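336aa long hypothetical dTDP-glucose 4,6-dehydratase (Pyrococcus horikoshii, PDB 2HUN) binds NAD(+) in a Rossmann-type domain and is probably a dTDP-glucose 4,6-dehydratase, a lyase acting on a nucleotide sugar. Local coordinates at residues Tyr240-Gly245 against Leu292-Lys297. Numbering follows the deposited sequence.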
ATOM      1  N   TYR A 240       3.057 -14.841   0.345  1.00 20.60           N
ATOM      2  CA  TYR A 240       3.929 -15.862   0.905  1.00 20.64           C
ATOM      3  C   TYR A 240       5.218 -15.272   1.482  1.00 23.06           C
ATOM      4  O   TYR A 240       6.054 -14.751   0.742  1.00 22.89           O
ATOM      5  CB  TYR A 240       4.296 -16.896  -0.174  1.00 20.53           C
ATOM      6  CG  TYR A 240       3.146 -17.752  -0.659  1.00 19.72           C
ATOM      7  CD1 TYR A 240       2.726 -18.873   0.064  1.00 18.29           C
ATOM      8  CD2 TYR A 240       2.476 -17.439  -1.843  1.00 18.66           C
ATOM      9  CE1 TYR A 240       1.662 -19.667  -0.389  1.00 20.45           C
ATOM     10  CE2 TYR A 240       1.419 -18.217  -2.298  1.00 20.00           C
ATOM     11  CZ  TYR A 240       1.018 -19.327  -1.574  1.00 20.19           C
ATOM     12  OH  TYR A 240      -0.014 -20.096  -2.046  1.00 20.86           O
ATOM     13  N   ASN A 241       5.372 -15.347   2.803  1.00 23.32           N
ATOM     14  CA  ASN A 241       6.582 -14.853   3.454  1.00 22.05           C
ATOM     15  C   ASN A 241       7.651 -15.898   3.174  1.00 20.31           C
ATOM     16  O   ASN A 241       7.355 -17.088   3.128  1.00 18.23           O
ATOM     17  CB  ASN A 241       6.428 -14.762   4.982  1.00 21.90           C
ATOM     18  CG  ASN A 241       5.705 -13.512   5.448  1.00 22.79           C
ATOM     19  OD1 ASN A 241       5.599 -12.510   4.728  1.00 22.23           O
ATOM     20  ND2 ASN A 241       5.223 -13.558   6.684  1.00 18.20           N
ATOM     21  N   ILE A 242       8.893 -15.456   3.015  1.00 20.46           N
ATOM     22  CA  ILE A 242      10.008 -16.367   2.763  1.00 20.63           C
ATOM     23  C   ILE A 242      11.157 -15.970   3.687  1.00 22.02           C
ATOM     24  O   ILE A 242      11.699 -14.869   3.571  1.00 21.31           O
ATOM     25  CB  ILE A 242      10.501 -16.277   1.300  1.00 19.88           C
ATOM     26  CG1 ILE A 242       9.335 -16.520   0.333  1.00 18.64           C
ATOM     27  CG2 ILE A 242      11.600 -17.303   1.065  1.00 19.91           C
ATOM     28  CD1 ILE A 242       9.690 -16.292  -1.138  1.00 19.30           C
ATOM     29  N   SER A 243      11.511 -16.873   4.600  1.00 22.39           N
ATOM     30  CA  SER A 243      12.579 -16.638   5.560  1.00 25.38           C
ATOM     31  C   SER A 243      13.259 -17.945   5.944  1.00 25.19           C
ATOM     32  O   SER A 243      12.632 -19.007   5.980  1.00 26.78           O
ATOM     33  CB  SER A 243      12.029 -15.955   6.821  1.00 25.47           C
ATOM     34  OG  SER A 243      11.089 -16.786   7.485  1.00 28.57           O
ATOM     35  N   ALA A 244      14.548 -17.860   6.242  1.00 25.84           N
ATOM     36  CA  ALA A 244      15.322 -19.038   6.592  1.00 26.98           C
ATOM     37  C   ALA A 244      15.350 -19.354   8.080  1.00 26.95           C
ATOM     38  O   ALA A 244      15.727 -20.456   8.470  1.00 28.52           O
ATOM     39  CB  ALA A 244      16.740 -18.883   6.070  1.00 28.12           C
ATOM     40  N   GLY A 245      14.948 -18.399   8.908  1.00 27.05           N
ATOM     41  CA  GLY A 245      14.984 -18.619  10.339  1.00 29.00           C
ATOM     42  C   GLY A 245      16.426 -18.604  10.818  1.00 29.36           C
ATOM     43  O   GLY A 245      16.808 -19.356  11.710  1.00 31.01           O
ATOM     44  N   LEU A 292       3.179 -25.090   0.377  1.00 22.51           N
ATOM     45  CA  LEU A 292       4.029 -25.474  -0.742  1.00 23.60           C
ATOM     46  C   LEU A 292       5.219 -26.355  -0.383  1.00 25.01           C
ATOM     47  O   LEU A 292       6.018 -26.706  -1.254  1.00 26.10           O
ATOM     48  CB  LEU A 292       4.515 -24.217  -1.462  1.00 21.76           C
ATOM     49  CG  LEU A 292       3.457 -23.146  -1.737  1.00 23.71           C
ATOM     50  CD1 LEU A 292       4.056 -22.051  -2.619  1.00 22.17           C
ATOM     51  CD2 LEU A 292       2.243 -23.769  -2.403  1.00 23.24           C
ATOM     52  N   LYS A 293       5.343 -26.708   0.893  1.00 24.27           N
ATOM     53  CA  LYS A 293       6.439 -27.557   1.351  1.00 24.32           C
ATOM     54  C   LYS A 293       7.828 -26.975   1.117  1.00 24.50           C
ATOM     55  O   LYS A 293       8.794 -27.720   0.948  1.00 24.79           O
ATOM     56  CB  LYS A 293       6.356 -28.939   0.692  1.00 25.18           C
ATOM     57  CG  LYS A 293       5.309 -29.853   1.299  1.00 28.53           C
ATOM     58  CD  LYS A 293       3.927 -29.247   1.202  1.00 31.43           C
ATOM     59  CE  LYS A 293       2.863 -30.112   1.869  1.00 30.74           C
ATOM     60  NZ  LYS A 293       1.525 -29.469   1.686  1.00 31.38           N
ATOM     61  N   TRP A 294       7.939 -25.650   1.110  1.00 25.24           N
ATOM     62  CA  TRP A 294       9.239 -25.019   0.919  1.00 24.66           C
ATOM     63  C   TRP A 294      10.093 -25.083   2.186  1.00 24.81           C
ATOM     64  O   TRP A 294       9.614 -24.776   3.276  1.00 23.45           O
ATOM     65  CB  TRP A 294       9.098 -23.546   0.535  1.00 23.39           C
ATOM     66  CG  TRP A 294      10.447 -22.875   0.441  1.00 23.28           C
ATOM     67  CD1 TRP A 294      11.361 -23.014  -0.562  1.00 24.79           C
ATOM     68  CD2 TRP A 294      11.054 -22.022   1.420  1.00 23.94           C
ATOM     69  NE1 TRP A 294      12.503 -22.303  -0.269  1.00 26.17           N
ATOM     70  CE2 TRP A 294      12.339 -21.684   0.942  1.00 25.18           C
ATOM     71  CE3 TRP A 294      10.636 -21.511   2.658  1.00 25.35           C
ATOM     72  CZ2 TRP A 294      13.212 -20.859   1.657  1.00 25.19           C
ATOM     73  CZ3 TRP A 294      11.504 -20.691   3.368  1.00 25.69           C
ATOM     74  CH2 TRP A 294      12.778 -20.373   2.864  1.00 25.23           C
ATOM     75  N   ARG A 295      11.357 -25.461   2.022  1.00 24.38           N
ATOM     76  CA  ARG A 295      12.319 -25.533   3.122  1.00 26.68           C
ATOM     77  C   ARG A 295      13.665 -25.033   2.581  1.00 27.95           C
ATOM     78  O   ARG A 295      13.976 -25.224   1.402  1.00 27.18           O
ATOM     79  CB  ARG A 295      12.514 -26.981   3.596  1.00 29.28           C
ATOM     80  CG  ARG A 295      11.268 -27.715   4.086  1.00 31.76           C
ATOM     81  CD  ARG A 295      10.972 -27.430   5.550  1.00 31.62           C
ATOM     82  NE  ARG A 295       9.878 -28.271   6.044  1.00 31.10           N
ATOM     83  CZ  ARG A 295       9.402 -28.225   7.281  1.00 28.24           C
ATOM     84  NH1 ARG A 295       9.926 -27.379   8.157  1.00 28.01           N
ATOM     85  NH2 ARG A 295       8.400 -29.021   7.638  1.00 28.02           N
ATOM     86  N   PRO A 296      14.477 -24.376   3.425  1.00 27.90           N
ATOM     87  CA  PRO A 296      15.767 -23.920   2.893  1.00 29.17           C
ATOM     88  C   PRO A 296      16.593 -25.158   2.550  1.00 29.37           C
ATOM     89  O   PRO A 296      16.545 -26.164   3.273  1.00 27.93           O
ATOM     90  CB  PRO A 296      16.362 -23.132   4.056  1.00 27.83           C
ATOM     91  CG  PRO A 296      15.142 -22.578   4.733  1.00 29.49           C
ATOM     92  CD  PRO A 296      14.212 -23.775   4.743  1.00 28.85           C
ATOM     93  N   LYS A 297      17.335 -25.094   1.449  1.00 28.11           N
ATOM     94  CA  LYS A 297      18.162 -26.225   1.022  1.00 30.19           C
ATOM     95  C   LYS A 297      19.565 -26.144   1.626  1.00 29.52           C
ATOM     96  O   LYS A 297      20.251 -27.154   1.781  1.00 29.87           O
ATOM     97  CB  LYS A 297      18.259 -26.246  -0.510  1.00 30.83           C
ATOM     98  CG  LYS A 297      19.228 -27.279  -1.073  1.00 35.48           C
ATOM     99  CD  LYS A 297      19.336 -27.166  -2.594  1.00 38.15           C
ATOM    100  CE  LYS A 297      20.344 -28.160  -3.163  1.00 39.15           C
ATOM    101  NZ  LYS A 297      19.944 -29.572  -2.881  1.00 41.57           N
TER
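W294 lays its six-membered ring against I242, whose CG2 stands over one face, 4.0 Å from the centroid of that ring and 3.7 Å from CH2 of W294, a CH-pi contact. The indole's rim does separate work: the backbone O of S243 lies at the edge, near the ring plane, 3.3 Å from CZ3 of W294, where the weakly positive ring hydrogens suit a carbonyl oxygen. A chi1 of 176° turns CG of W294 to the far side of CB from the backbone N, which carries the indole across to 240-245, though the two backbones share no hydrogen bond. A second CH-pi contact joins L292 to Y240, CD1 of L292 sitting 4.3 Å from the centroid of the Y240 ring; in both pairs a branched side chain offers a methyl to an electron-rich face. Farther along, the puckered ring of P296 puts its CG 4.2 Å from CB of A244, a pair small enough for the backbones to draw close. In this Rossmann-type fold, strand 239-242 pairs in parallel with strand 172-182, and the contact packs the connection between helices 286-292 and 300-313 against the C-terminal end of strand 239-242, with the bound NAD about 9 Å from the I242 side chain. Cutting W294 back to an alanine is likely to open a gap beside CG2 of I242 and leave the S243 carbonyl without its aromatic edge. L218, A226, L229 and I288 add apolar cover around the indole. Polar ends are held from outside: the hydroxyl of Y240 bonds to the backbone N of E235, while OG of S243, whose CB points away from 292-297, hydrogen-bonds to OG of S285.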